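Local coordinates for gamma-glutamyltranspeptidase (Streptomyces lincolnensis, PDB 6J3A), which is a gamma-glutamyltranspeptidase homologue of the Ntn-hydrolase clan that probably cleaves gamma-glutamyl or related amide bonds, at residues Phe2-Thr7 against Ala605-Met610; Ala106-Ala111 against Ala248-Trp253; Ala222-Arg227 against Pro450-Pro455; Gly308-Met313 against Trp538-Phe543; Ala348-Arg353 against Gly575-Val580. All blocks are in the same frame, centred on the assembly; numbering follows the deposited sequence.

Overall arrangement
The five contacts form two clusters and one outlier. Contacts 2 and 3, with centres about 13 Å apart, share helix packing: Leu-250 CD1 of contact 2 lies 3.6 Å from Ala-222 CB of contact 3. Contacts 4 and 5, about 9 Å between centres, are on the other side of the chain's centre from contact 3; Lys-310, Leu-311 and Phe-543 of contact 4 pack on residues of contact 5, and both reach the sheet of 538-540, 556-560 and 577-581. Contacts 3 and 5 have centres about 44 Å apart. Contact 1 joins the N-terminal residues to a loop near the C-terminus, its centre about 26 Å from that of contact 4.

Contact 1 (Phe2-Thr7 against Ala605-Met610); sequences FTTRPT and ANPRGM
Thr-4 and Arg-5, in the N-terminal lead-in to strand 8-10, meet Ala-605 to Pro-607, where strand 601-605 runs out into a type II beta turn at the interface between the two subunits. One face of the Arg-5 guanidinium lies over the backbone at Asn-606 and Pro-607, with NH1 3.2 Å from Pro-607 CA. NH2 comes within 3.4 Å of Asn-606 O, at too poor an angle for a hydrogen bond, and is bound instead by Gly-612 O. In the guanidinium plane, NH1 donates to a water 2.7 Å away, which in turn donates to Pro-607 O. A bend at chi2 (120°) brings the group across. Its NE reaches Thr-4 O of the second subunit, and Arg-5 NE of that subunit returns the bond to Thr-4 O here. A leucine in place of Arg-5 would probably leave Gly-612 O, the bridging water and the other subunit's Thr-4 O without their donor. Thr-4 crosses the Pro-607 ring at about a right angle, its OG1 lying 3.5 Å from Pro-607 CG. Within 605-610, Asn-606 OD1 is gripped twice: by Arg-608 N at 3.1 Å, from above the carbonyl plane, and by Arg-608 NH1 at 2.8 Å, within it. Arg-608 is further tied to Glu-560 by a salt bridge. The loop thus combines an Asx turn at Asn-606 with a type II turn from Pro-607 to Met-610, Gly-609 holding the positive-phi position that this turn favours.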
# COMPACT_ATOMS: atom_id res chain seq x y z
N PHE A 2 -14.15 1.82 -7.64
CA PHE A 2 -12.71 1.46 -7.62
C PHE A 2 -11.78 2.59 -7.15
O PHE A 2 -11.85 3.72 -7.64
CB PHE A 2 -12.23 0.97 -8.99
CG PHE A 2 -10.75 0.58 -9.03
CD1 PHE A 2 -10.31 -0.61 -8.44
CD2 PHE A 2 -9.81 1.40 -9.63
CE1 PHE A 2 -8.97 -0.98 -8.47
CE2 PHE A 2 -8.47 1.04 -9.66
CZ PHE A 2 -8.05 -0.16 -9.08
N THR A 3 -10.92 2.24 -6.20
CA THR A 3 -9.83 3.10 -5.73
C THR A 3 -8.52 2.35 -5.88
O THR A 3 -8.45 1.13 -5.74
CB THR A 3 -10.00 3.52 -4.27
OG1 THR A 3 -10.12 2.36 -3.44
CG2 THR A 3 -11.23 4.39 -4.09
N THR A 4 -7.47 3.13 -6.13
CA THR A 4 -6.15 2.61 -6.45
C THR A 4 -5.52 1.83 -5.30
O THR A 4 -4.65 0.99 -5.51
CB THR A 4 -5.20 3.76 -6.84
OG1 THR A 4 -5.06 4.67 -5.74
CG2 THR A 4 -5.73 4.50 -8.08
N ARG A 5 -5.96 2.14 -4.08
CA ARG A 5 -5.63 1.40 -2.87
C ARG A 5 -6.89 1.31 -2.04
O ARG A 5 -7.90 1.93 -2.35
CB ARG A 5 -4.54 2.10 -2.07
CG ARG A 5 -3.18 2.12 -2.74
CD ARG A 5 -2.76 3.55 -2.94
NE ARG A 5 -1.69 3.69 -3.91
CZ ARG A 5 -0.50 4.23 -3.68
NH1 ARG A 5 0.37 4.31 -4.66
NH2 ARG A 5 -0.16 4.70 -2.49
N PRO A 6 -6.85 0.50 -0.98
CA PRO A 6 -7.98 0.61 -0.08
C PRO A 6 -7.75 1.78 0.85
O PRO A 6 -6.61 2.21 1.02
CB PRO A 6 -7.97 -0.71 0.68
CG PRO A 6 -6.61 -1.29 0.50
CD PRO A 6 -5.96 -0.64 -0.68
N THR A 7 -8.83 2.31 1.41
CA THR A 7 -8.70 3.09 2.61
C THR A 7 -8.50 2.05 3.70
O THR A 7 -9.44 1.38 4.11
CB THR A 7 -9.95 3.95 2.90
OG1 THR A 7 -10.23 4.78 1.77
CG2 THR A 7 -9.70 4.82 4.10
N ALA A 605 -3.47 7.07 0.88
CA ALA A 605 -2.30 7.74 0.32
C ALA A 605 -2.39 7.90 -1.19
O ALA A 605 -3.00 7.09 -1.88
CB ALA A 605 -1.02 7.01 0.70
N ASN A 606 -1.74 8.95 -1.66
CA ASN A 606 -1.72 9.32 -3.07
C ASN A 606 -0.98 8.30 -3.94
O ASN A 606 0.13 7.89 -3.58
CB ASN A 606 -1.06 10.69 -3.23
CG ASN A 606 -0.66 10.98 -4.65
OD1 ASN A 606 -1.52 11.17 -5.53
ND2 ASN A 606 0.64 11.00 -4.91
N PRO A 607 -1.58 7.90 -5.09
CA PRO A 607 -0.92 6.98 -5.99
C PRO A 607 -0.04 7.63 -7.07
O PRO A 607 0.74 6.94 -7.72
CB PRO A 607 -2.11 6.27 -6.64
CG PRO A 607 -3.12 7.36 -6.77
CD PRO A 607 -2.93 8.25 -5.58
N ARG A 608 -0.17 8.94 -7.25
CA ARG A 608 0.50 9.66 -8.32
C ARG A 608 1.99 9.71 -8.03
O ARG A 608 2.39 10.12 -6.94
CB ARG A 608 -0.05 11.08 -8.46
CG ARG A 608 -1.55 11.19 -8.67
CD ARG A 608 -2.02 12.62 -8.47
NE ARG A 608 -3.46 12.77 -8.62
CZ ARG A 608 -4.37 12.44 -7.70
NH1 ARG A 608 -4.01 11.93 -6.52
NH2 ARG A 608 -5.66 12.65 -7.95
N GLY A 609 2.80 9.28 -9.00
CA GLY A 609 4.26 9.20 -8.87
C GLY A 609 4.75 7.92 -8.22
O GLY A 609 5.93 7.80 -7.91
N MET A 610 3.85 6.95 -8.04
CA MET A 610 4.12 5.65 -7.38
C MET A 610 5.17 5.72 -6.27
O MET A 610 6.24 5.11 -6.36
CB MET A 610 4.45 4.54 -8.39
CG MET A 610 4.41 4.91 -9.84
SD MET A 610 2.82 5.45 -10.49
CE MET A 610 3.52 6.39 -11.86
O HOH W 1 0.92 4.29 -7.31
O HOH W 2 -4.08 3.81 0.57

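Contact 2 (Ala106-Ala111 against Ala248-Trp253); sequences AAVPGA and ADLAGW
Apolar contacts carry most of this interface, and Val-108 is at its centre. Its CG1, set anti to the backbone N (chi1 174°), lies 3.8 Å from Leu-250 CD2 and also touches Trp-253 CB; Val-108 runs antiparallel to each of these two side chains. The other methyl, CG2, turns to Asp-249 CB at 4.1 Å. Pro-109 adds its CD, 4.0 Å from the same Leu-250 CD2. The contact joins the loop leading into helix 111-122 to the short helix 247-252 and the residue that follows it; Leu-250 of this helix also packs on Ala-222 and Val-226 of helix 220-229. The aromatic part is made by Trp-253, just past the helix, which reaches the loop with the six-membered end of its indole. Trp-253 CH2 approaches Gly-110 CA to 3.3 Å, a tight fit in which a beta carbon on the glycine would crowd that ring atom. Pro-109 O lies 3.9 Å from Trp-253 CZ3. Polar bonds anchor both partners from outside: Asp-249 OD1 accepts from Ala-83 N and OD2 from Thr-246 N, while the backbones of Val-108 and Gly-110 pair with Val-80 and Gly-59.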
# COMPACT_ATOMS: atom_id res chain seq x y z
N ALA A 106 19.05 30.74 2.87
CA ALA A 106 18.93 29.90 4.08
C ALA A 106 18.34 30.64 5.28
O ALA A 106 18.91 31.63 5.73
CB ALA A 106 20.28 29.32 4.46
N ALA A 107 17.22 30.14 5.80
CA ALA A 107 16.75 30.54 7.12
C ALA A 107 17.51 29.69 8.13
O ALA A 107 18.15 28.72 7.75
CB ALA A 107 15.26 30.33 7.25
N VAL A 108 17.44 30.05 9.42
CA VAL A 108 18.04 29.22 10.47
C VAL A 108 17.38 27.84 10.37
O VAL A 108 16.16 27.76 10.31
CB VAL A 108 17.81 29.79 11.90
CG1 VAL A 108 18.32 28.84 12.97
CG2 VAL A 108 18.48 31.15 12.07
N PRO A 109 18.17 26.75 10.31
CA PRO A 109 17.52 25.43 10.22
C PRO A 109 16.63 25.12 11.42
O PRO A 109 17.09 25.21 12.56
CB PRO A 109 18.69 24.46 10.14
CG PRO A 109 19.79 25.26 9.52
CD PRO A 109 19.61 26.67 9.99
N GLY A 110 15.37 24.78 11.16
CA GLY A 110 14.38 24.61 12.23
C GLY A 110 13.84 23.21 12.47
O GLY A 110 13.33 22.91 13.56
N ALA A 111 13.96 22.35 11.47
CA ALA A 111 13.41 21.00 11.54
C ALA A 111 14.02 20.15 12.65
O ALA A 111 13.31 19.49 13.39
CB ALA A 111 13.56 20.31 10.20
N ALA A 248 25.87 32.63 16.65
CA ALA A 248 24.82 33.10 17.57
C ALA A 248 23.38 32.99 17.06
O ALA A 248 22.46 32.82 17.87
CB ALA A 248 25.09 34.54 17.98
N ASP A 249 23.15 33.12 15.74
CA ASP A 249 21.81 32.88 15.17
C ASP A 249 21.34 31.48 15.53
O ASP A 249 20.20 31.27 15.95
CB ASP A 249 21.79 32.99 13.64
CG ASP A 249 21.97 34.40 13.13
OD1 ASP A 249 21.19 35.30 13.50
OD2 ASP A 249 22.87 34.62 12.30
N LEU A 250 22.24 30.51 15.34
CA LEU A 250 21.97 29.11 15.66
C LEU A 250 21.83 28.89 17.14
O LEU A 250 20.86 28.28 17.57
CB LEU A 250 23.06 28.18 15.13
CG LEU A 250 23.28 28.21 13.62
CD1 LEU A 250 24.27 27.12 13.24
CD2 LEU A 250 22.01 28.05 12.81
N ALA A 251 22.77 29.41 17.92
CA ALA A 251 22.77 29.25 19.39
C ALA A 251 21.48 29.77 20.07
O ALA A 251 21.02 29.21 21.06
CB ALA A 251 24.01 29.92 19.98
N GLY A 252 20.91 30.84 19.52
CA GLY A 252 19.72 31.48 20.09
C GLY A 252 18.36 30.89 19.74
O GLY A 252 17.39 31.12 20.47
N TRP A 253 18.28 30.13 18.65
CA TRP A 253 16.98 29.70 18.11
C TRP A 253 16.57 28.32 18.59
O TRP A 253 17.34 27.38 18.58
CB TRP A 253 16.96 29.74 16.57
CG TRP A 253 15.58 29.47 16.01
CD1 TRP A 253 14.62 30.39 15.72
CD2 TRP A 253 15.01 28.19 15.74
NE1 TRP A 253 13.48 29.77 15.27
CE2 TRP A 253 13.69 28.41 15.27
CE3 TRP A 253 15.48 26.88 15.83
CZ2 TRP A 253 12.84 27.37 14.90
CZ3 TRP A 253 14.63 25.84 15.47
CH2 TRP A 253 13.33 26.10 15.00

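Contact 3 (Ala222-Arg227 against Pro450-Pro455); sequences AEALVR and PELGFP
Ala-224 and Arg-227, on one side of helix 220-229, face Glu-451 and Leu-452 in the turn of the small antiparallel hairpin formed by strands 448-449 and 454-455. Arg-227 and Glu-451 cross at about a right angle and join in a salt bridge, with Arg-227 NH1 2.6 Å from Glu-451 OE2. The carboxylate comes to the edge of the guanidinium, near its plane, although the two planes are turned 37° apart. Both chains bend where they meet, Arg-227 at chi3 (-56°) and Glu-451 at chi2. Chi1 of Glu-451 (49°) sets CG between the backbone N and the carbonyl carbon, against Ala-224 CB at 3.4 Å; the bend at chi2 then turns the carboxylate to the arginine. Deeper in, Leu-452 points at the helix. Its CG lies 3.9 Å from Ala-224 CB, and its CD1 meets Leu-225 CG at 4.0 Å, the two leucines crossing nearly at right angles. Phe-454 closes this apolar side more loosely, CE1 standing 4.5 Å from Leu-225 CD2, while Leu-452 CB covers part of one face of its ring. Val-449 packs on both Ala-224 and Leu-225. A water donates to Ala-224 O and, at 2.7 Å, to Glu-451 OE1, the carboxylate oxygen not used in the salt bridge.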
# COMPACT_ATOMS: atom_id res chain seq x y z
N ALA A 222 26.63 22.82 14.02
CA ALA A 222 26.55 24.28 13.91
C ALA A 222 27.81 24.89 13.31
O ALA A 222 27.73 25.71 12.39
CB ALA A 222 26.30 24.88 15.28
N GLU A 223 28.96 24.50 13.85
CA GLU A 223 30.26 24.95 13.33
C GLU A 223 30.34 24.80 11.81
O GLU A 223 30.68 25.75 11.11
CB GLU A 223 31.40 24.19 14.01
CG GLU A 223 31.68 24.70 15.42
CD GLU A 223 32.54 23.77 16.26
OE1 GLU A 223 33.02 22.72 15.76
OE2 GLU A 223 32.72 24.09 17.46
N ALA A 224 30.01 23.61 11.33
CA ALA A 224 30.05 23.29 9.90
C ALA A 224 29.04 24.08 9.06
O ALA A 224 29.34 24.50 7.93
CB ALA A 224 29.84 21.80 9.70
N LEU A 225 27.85 24.27 9.61
CA LEU A 225 26.78 24.98 8.92
C LEU A 225 27.16 26.44 8.71
O LEU A 225 26.97 26.98 7.62
CB LEU A 225 25.50 24.90 9.75
CG LEU A 225 24.80 23.55 9.78
CD1 LEU A 225 23.82 23.51 10.93
CD2 LEU A 225 24.06 23.27 8.48
N VAL A 226 27.68 27.06 9.77
CA VAL A 226 28.15 28.45 9.73
C VAL A 226 29.32 28.56 8.76
O VAL A 226 29.31 29.39 7.85
CB VAL A 226 28.54 28.97 11.13
CG1 VAL A 226 29.11 30.38 11.07
CG2 VAL A 226 27.34 28.98 12.06
N ARG A 227 30.32 27.70 8.95
CA ARG A 227 31.47 27.62 8.06
C ARG A 227 31.07 27.55 6.57
O ARG A 227 31.65 28.23 5.75
CB ARG A 227 32.37 26.44 8.45
CG ARG A 227 33.77 26.46 7.84
CD ARG A 227 34.59 25.23 8.24
NE ARG A 227 34.70 25.06 9.70
CZ ARG A 227 34.31 24.00 10.42
NH1 ARG A 227 33.78 22.91 9.86
NH2 ARG A 227 34.47 24.01 11.74
N PRO A 450 30.23 19.89 3.64
CA PRO A 450 31.01 18.67 3.37
C PRO A 450 31.14 17.73 4.57
O PRO A 450 31.01 16.51 4.39
CB PRO A 450 32.38 19.21 2.91
CG PRO A 450 32.44 20.62 3.34
CD PRO A 450 31.04 21.12 3.53
N GLU A 451 31.33 18.26 5.78
CA GLU A 451 31.51 17.41 6.97
C GLU A 451 30.20 16.85 7.54
O GLU A 451 30.23 16.01 8.46
CB GLU A 451 32.37 18.07 8.07
CG GLU A 451 32.02 19.48 8.49
CD GLU A 451 32.74 20.55 7.67
OE1 GLU A 451 32.22 20.91 6.59
OE2 GLU A 451 33.81 21.04 8.11
N LEU A 452 29.06 17.28 6.98
CA LEU A 452 27.74 16.79 7.40
C LEU A 452 27.01 15.88 6.40
O LEU A 452 26.32 14.94 6.81
CB LEU A 452 26.85 17.97 7.76
CG LEU A 452 27.38 18.88 8.86
CD1 LEU A 452 26.33 19.94 9.13
CD2 LEU A 452 27.77 18.15 10.16
N GLY A 453 27.13 16.19 5.12
CA GLY A 453 26.53 15.38 4.08
C GLY A 453 25.25 15.95 3.51
O GLY A 453 24.67 15.35 2.62
N PHE A 454 24.81 17.11 4.00
CA PHE A 454 23.58 17.74 3.51
C PHE A 454 23.75 19.26 3.47
O PHE A 454 24.61 19.79 4.17
CB PHE A 454 22.37 17.37 4.39
CG PHE A 454 22.58 17.65 5.85
CD1 PHE A 454 22.30 18.91 6.38
CD2 PHE A 454 23.06 16.66 6.70
CE1 PHE A 454 22.50 19.16 7.73
CE2 PHE A 454 23.26 16.91 8.05
CZ PHE A 454 22.98 18.16 8.56
N PRO A 455 22.92 19.96 2.66
CA PRO A 455 22.99 21.41 2.53
C PRO A 455 22.05 22.19 3.45
O PRO A 455 21.16 21.63 4.08
CB PRO A 455 22.57 21.63 1.08
CG PRO A 455 21.61 20.53 0.80
CD PRO A 455 21.91 19.40 1.73
O HOH W 3 31.61 23.59 6.66

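Contact 4 (Gly308-Met313 against Trp538-Phe543); sequences GCKLAM and WHNDSF
Met-313 sets its terminal methyl over one face of the Phe-543 ring: CE is 3.5 Å from the ring centroid and 20° off the normal, a CH-pi contact shifted toward CZ, which it approaches to 3.3 Å. The sulfur stands behind the methyl, SD lying 4.7 Å from the centroid and 8° off the normal, a distant Met-aromatic contact over the same face. Bends at chi2 and chi3 fold the thioether over the ring, and the last torsion (-110°) falls outside the usual staggered values. The ring's opposite face is backed by the Asp-541 backbone. One turn back along the helix, Cys-309 SG comes to 3.2 Å from Asn-540 ND2, a close approach of sulfur to amide nitrogen. The amide is fixed from its other end, where OD1 accepts from Ser-542 N at 3.0 Å, in the carbonyl plane and on a lone pair. This is an Asx turn. Lys-310 runs its aliphatic chain along Asn-540 and Ser-542, with CG 3.9 Å from Asn-540 OD1 and equally 3.9 Å from Ser-542 CB. Its NZ continues to a salt bridge with Glu-307, and Ser-542 OG takes the amide hydrogen of Gly-555. Helix 299-319 packs against strand 538-540 and the residues after it, with Val-281 and Gln-285 of helix 280-288 against Met-313 and Cys-309 respectively, and Gln-508 of helix 506-519 against Cys-309 and Phe-543.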
# COMPACT_ATOMS: atom_id res chain seq x y z
N GLY A 308 -12.94 31.50 -5.19
CA GLY A 308 -12.75 31.63 -3.74
C GLY A 308 -11.29 31.51 -3.33
O GLY A 308 -10.80 32.30 -2.52
N CYS A 309 -10.60 30.53 -3.91
CA CYS A 309 -9.16 30.36 -3.70
C CYS A 309 -8.33 31.59 -4.12
O CYS A 309 -7.45 32.01 -3.38
CB CYS A 309 -8.67 29.13 -4.44
SG CYS A 309 -6.89 28.90 -4.34
N LYS A 310 -8.64 32.15 -5.29
CA LYS A 310 -7.99 33.39 -5.76
C LYS A 310 -8.11 34.51 -4.73
O LYS A 310 -7.12 35.16 -4.39
CB LYS A 310 -8.55 33.84 -7.12
CG LYS A 310 -7.78 33.25 -8.31
CD LYS A 310 -8.65 32.49 -9.31
CE LYS A 310 -8.87 33.23 -10.60
NZ LYS A 310 -9.47 32.32 -11.61
N LEU A 311 -9.31 34.72 -4.22
CA LEU A 311 -9.56 35.77 -3.24
C LEU A 311 -8.86 35.49 -1.92
O LEU A 311 -8.39 36.42 -1.27
CB LEU A 311 -11.07 35.94 -3.01
CG LEU A 311 -11.93 36.30 -4.22
CD1 LEU A 311 -13.41 36.21 -3.86
CD2 LEU A 311 -11.61 37.69 -4.75
N ALA A 312 -8.79 34.23 -1.51
CA ALA A 312 -8.08 33.89 -0.26
C ALA A 312 -6.58 34.05 -0.43
O ALA A 312 -5.91 34.48 0.50
CB ALA A 312 -8.42 32.48 0.19
N MET A 313 -6.06 33.72 -1.61
CA MET A 313 -4.62 33.86 -1.90
C MET A 313 -4.17 35.31 -1.94
O MET A 313 -3.08 35.65 -1.49
CB MET A 313 -4.29 33.16 -3.22
CG MET A 313 -4.28 31.64 -3.12
SD MET A 313 -3.12 30.96 -1.91
CE MET A 313 -1.94 30.20 -3.01
N TRP A 538 -7.15 19.70 -8.84
CA TRP A 538 -6.82 20.86 -9.67
C TRP A 538 -6.18 21.94 -8.81
O TRP A 538 -6.25 21.88 -7.60
CB TRP A 538 -8.09 21.42 -10.34
CG TRP A 538 -9.06 22.05 -9.32
CD1 TRP A 538 -9.16 23.38 -8.99
CD2 TRP A 538 -10.00 21.36 -8.50
NE1 TRP A 538 -10.12 23.56 -8.02
CE2 TRP A 538 -10.65 22.34 -7.70
CE3 TRP A 538 -10.37 20.02 -8.36
CZ2 TRP A 538 -11.64 22.00 -6.77
CZ3 TRP A 538 -11.37 19.69 -7.44
CH2 TRP A 538 -11.99 20.68 -6.66
N HIS A 539 -5.60 22.95 -9.46
CA HIS A 539 -5.09 24.15 -8.78
C HIS A 539 -5.11 25.32 -9.73
O HIS A 539 -5.19 25.13 -10.94
CB HIS A 539 -3.65 23.94 -8.30
CG HIS A 539 -2.62 23.92 -9.39
ND1 HIS A 539 -1.76 24.98 -9.63
CD2 HIS A 539 -2.31 22.98 -10.31
CE1 HIS A 539 -0.96 24.67 -10.63
NE2 HIS A 539 -1.28 23.47 -11.07
N ASN A 540 -5.04 26.53 -9.17
CA ASN A 540 -4.80 27.74 -9.97
C ASN A 540 -3.43 28.36 -9.65
O ASN A 540 -2.83 28.04 -8.62
CB ASN A 540 -5.93 28.76 -9.79
CG ASN A 540 -5.82 29.57 -8.51
OD1 ASN A 540 -5.05 30.53 -8.44
ND2 ASN A 540 -6.63 29.23 -7.52
N ASP A 541 -2.97 29.23 -10.54
CA ASP A 541 -1.70 29.97 -10.36
C ASP A 541 -1.90 31.48 -10.52
O ASP A 541 -0.96 32.20 -10.89
CB ASP A 541 -0.63 29.49 -11.35
CG ASP A 541 -0.08 28.12 -11.02
OD1 ASP A 541 0.33 27.86 -9.86
OD2 ASP A 541 -0.02 27.30 -11.96
N SER A 542 -3.10 31.97 -10.22
CA SER A 542 -3.43 33.39 -10.40
C SER A 542 -3.15 34.19 -9.12
O SER A 542 -4.05 34.75 -8.51
CB SER A 542 -4.87 33.54 -10.87
OG SER A 542 -5.11 34.87 -11.29
N PHE A 543 -1.88 34.25 -8.78
CA PHE A 543 -1.36 34.97 -7.60
C PHE A 543 0.17 34.87 -7.67
O PHE A 543 0.69 33.97 -8.34
CB PHE A 543 -1.86 34.32 -6.31
CG PHE A 543 -1.61 32.84 -6.25
CD1 PHE A 543 -0.35 32.35 -5.91
CD2 PHE A 543 -2.62 31.93 -6.57
CE1 PHE A 543 -0.09 31.00 -5.89
CE2 PHE A 543 -2.37 30.57 -6.53
CZ PHE A 543 -1.11 30.10 -6.20

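Contact 5 (Ala348-Arg353 against Gly575-Val580); sequences ASHELR and GHEVTV
Ala-348 presses its methyl onto the imidazole of His-576, and this is the tight half of the contact. CB stands 3.4 Å above the ring centre and only 3° off the normal, a CH-pi contact about equally near all five ring atoms. His-576 is fixed in its turn: NE2 is hydrogen-bonded to His-303 ND1, the two rings at about right angles. Ala-348 CB also packs on Gly-575 C at 3.6 Å, and a backbone hydrogen bond links Ala-348 with Arg-574. Gly-575, with positive phi, is the C-prime residue of the Schellman motif ending helix 565-573, and the chain then enters strand 577-581. Toward solvent the fit slackens. His-350, with CG anti to the carbonyl carbon (chi1 -72°), swings its ring across to the turn, where CE1 lies against CG of exposed Glu-577 at 3.8 Å. On this side a polar bond joins the two segments: His-350 NE2 donates to Gly-575 O at 2.8 Å, nearly straight (174°), with the acceptor in the ring plane. A leucine in place of His-350 would probably leave Gly-575 O without this donor and this side of the loop less firmly tied. Glu-577 OE1 is 4.8 Å from His-350 NE2, not in contact, yet near enough that its negative charge may favour a protonated imidazole. The hydrogen bond itself requires a proton on NE2, whatever the ring's overall charge.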
# COMPACT_ATOMS: atom_id res chain seq x y z
N ALA A 348 -14.43 34.26 -14.68
CA ALA A 348 -13.20 33.97 -13.97
C ALA A 348 -12.41 35.26 -13.83
O ALA A 348 -12.22 35.98 -14.81
CB ALA A 348 -12.39 32.94 -14.74
N SER A 349 -11.98 35.55 -12.61
CA SER A 349 -11.12 36.69 -12.32
C SER A 349 -9.68 36.42 -12.80
O SER A 349 -9.15 35.33 -12.59
CB SER A 349 -11.14 36.99 -10.82
OG SER A 349 -10.38 38.15 -10.50
N HIS A 350 -9.07 37.42 -13.44
CA HIS A 350 -7.65 37.41 -13.81
C HIS A 350 -6.86 38.40 -12.95
O HIS A 350 -5.69 38.69 -13.23
CB HIS A 350 -7.51 37.79 -15.29
CG HIS A 350 -7.97 36.72 -16.23
ND1 HIS A 350 -7.20 36.29 -17.29
CD2 HIS A 350 -9.10 35.99 -16.25
CE1 HIS A 350 -7.86 35.35 -17.94
NE2 HIS A 350 -9.01 35.14 -17.34
N GLU A 351 -7.50 38.90 -11.89
CA GLU A 351 -7.03 40.02 -11.10
C GLU A 351 -6.72 39.53 -9.69
O GLU A 351 -7.40 38.64 -9.17
CB GLU A 351 -8.11 41.11 -11.04
CG GLU A 351 -8.15 42.06 -12.24
CD GLU A 351 -8.65 41.40 -13.53
OE1 GLU A 351 -9.77 40.84 -13.53
OE2 GLU A 351 -7.92 41.45 -14.54
N LEU A 352 -5.68 40.10 -9.09
CA LEU A 352 -5.39 39.86 -7.68
C LEU A 352 -6.17 40.89 -6.87
O LEU A 352 -5.97 42.09 -7.04
CB LEU A 352 -3.89 39.99 -7.42
CG LEU A 352 -3.43 39.51 -6.04
CD1 LEU A 352 -3.57 38.00 -5.95
CD2 LEU A 352 -2.00 39.93 -5.77
N ARG A 353 -7.07 40.42 -6.00
CA ARG A 353 -8.03 41.30 -5.31
C ARG A 353 -8.03 41.08 -3.80
O ARG A 353 -8.94 40.42 -3.28
CB ARG A 353 -9.44 41.06 -5.85
CG ARG A 353 -9.62 41.41 -7.32
CD ARG A 353 -10.44 40.36 -8.05
NE ARG A 353 -11.87 40.61 -8.00
CZ ARG A 353 -12.84 39.68 -7.94
NH1 ARG A 353 -12.57 38.38 -7.87
NH2 ARG A 353 -14.11 40.07 -7.92
N GLY A 575 -14.22 32.00 -18.87
CA GLY A 575 -13.04 32.86 -18.97
C GLY A 575 -11.79 32.38 -18.28
O GLY A 575 -10.83 33.14 -18.15
N HIS A 576 -11.78 31.13 -17.83
CA HIS A 576 -10.57 30.52 -17.28
C HIS A 576 -9.59 30.21 -18.39
O HIS A 576 -9.99 29.81 -19.49
CB HIS A 576 -10.89 29.22 -16.56
CG HIS A 576 -11.71 29.41 -15.32
ND1 HIS A 576 -11.14 29.58 -14.07
CD2 HIS A 576 -13.05 29.43 -15.12
CE1 HIS A 576 -12.10 29.72 -13.17
NE2 HIS A 576 -13.26 29.64 -13.78
N GLU A 577 -8.30 30.43 -18.12
CA GLU A 577 -7.23 29.92 -18.96
C GLU A 577 -6.81 28.53 -18.44
O GLU A 577 -5.99 28.40 -17.54
CB GLU A 577 -6.05 30.90 -19.00
CG GLU A 577 -6.40 32.26 -19.60
CD GLU A 577 -6.90 32.21 -21.05
OE1 GLU A 577 -7.77 33.04 -21.42
OE2 GLU A 577 -6.43 31.33 -21.82
N VAL A 578 -7.41 27.50 -19.04
CA VAL A 578 -7.31 26.13 -18.56
C VAL A 578 -6.18 25.36 -19.23
O VAL A 578 -6.18 25.16 -20.45
CB VAL A 578 -8.63 25.36 -18.83
CG1 VAL A 578 -8.53 23.90 -18.40
CG2 VAL A 578 -9.78 26.04 -18.10
N THR A 579 -5.24 24.89 -18.42
CA THR A 579 -4.22 23.94 -18.86
C THR A 579 -4.65 22.54 -18.40
O THR A 579 -4.94 22.32 -17.22
CB THR A 579 -2.82 24.30 -18.30
OG1 THR A 579 -2.56 25.69 -18.50
CG2 THR A 579 -1.75 23.52 -19.00
N VAL A 580 -4.72 21.60 -19.34
CA VAL A 580 -5.07 20.19 -19.05
C VAL A 580 -3.80 19.37 -18.77
O VAL A 580 -3.13 18.92 -19.70
CB VAL A 580 -5.90 19.55 -20.19
CG1 VAL A 580 -6.35 18.14 -19.82
CG2 VAL A 580 -7.14 20.38 -20.48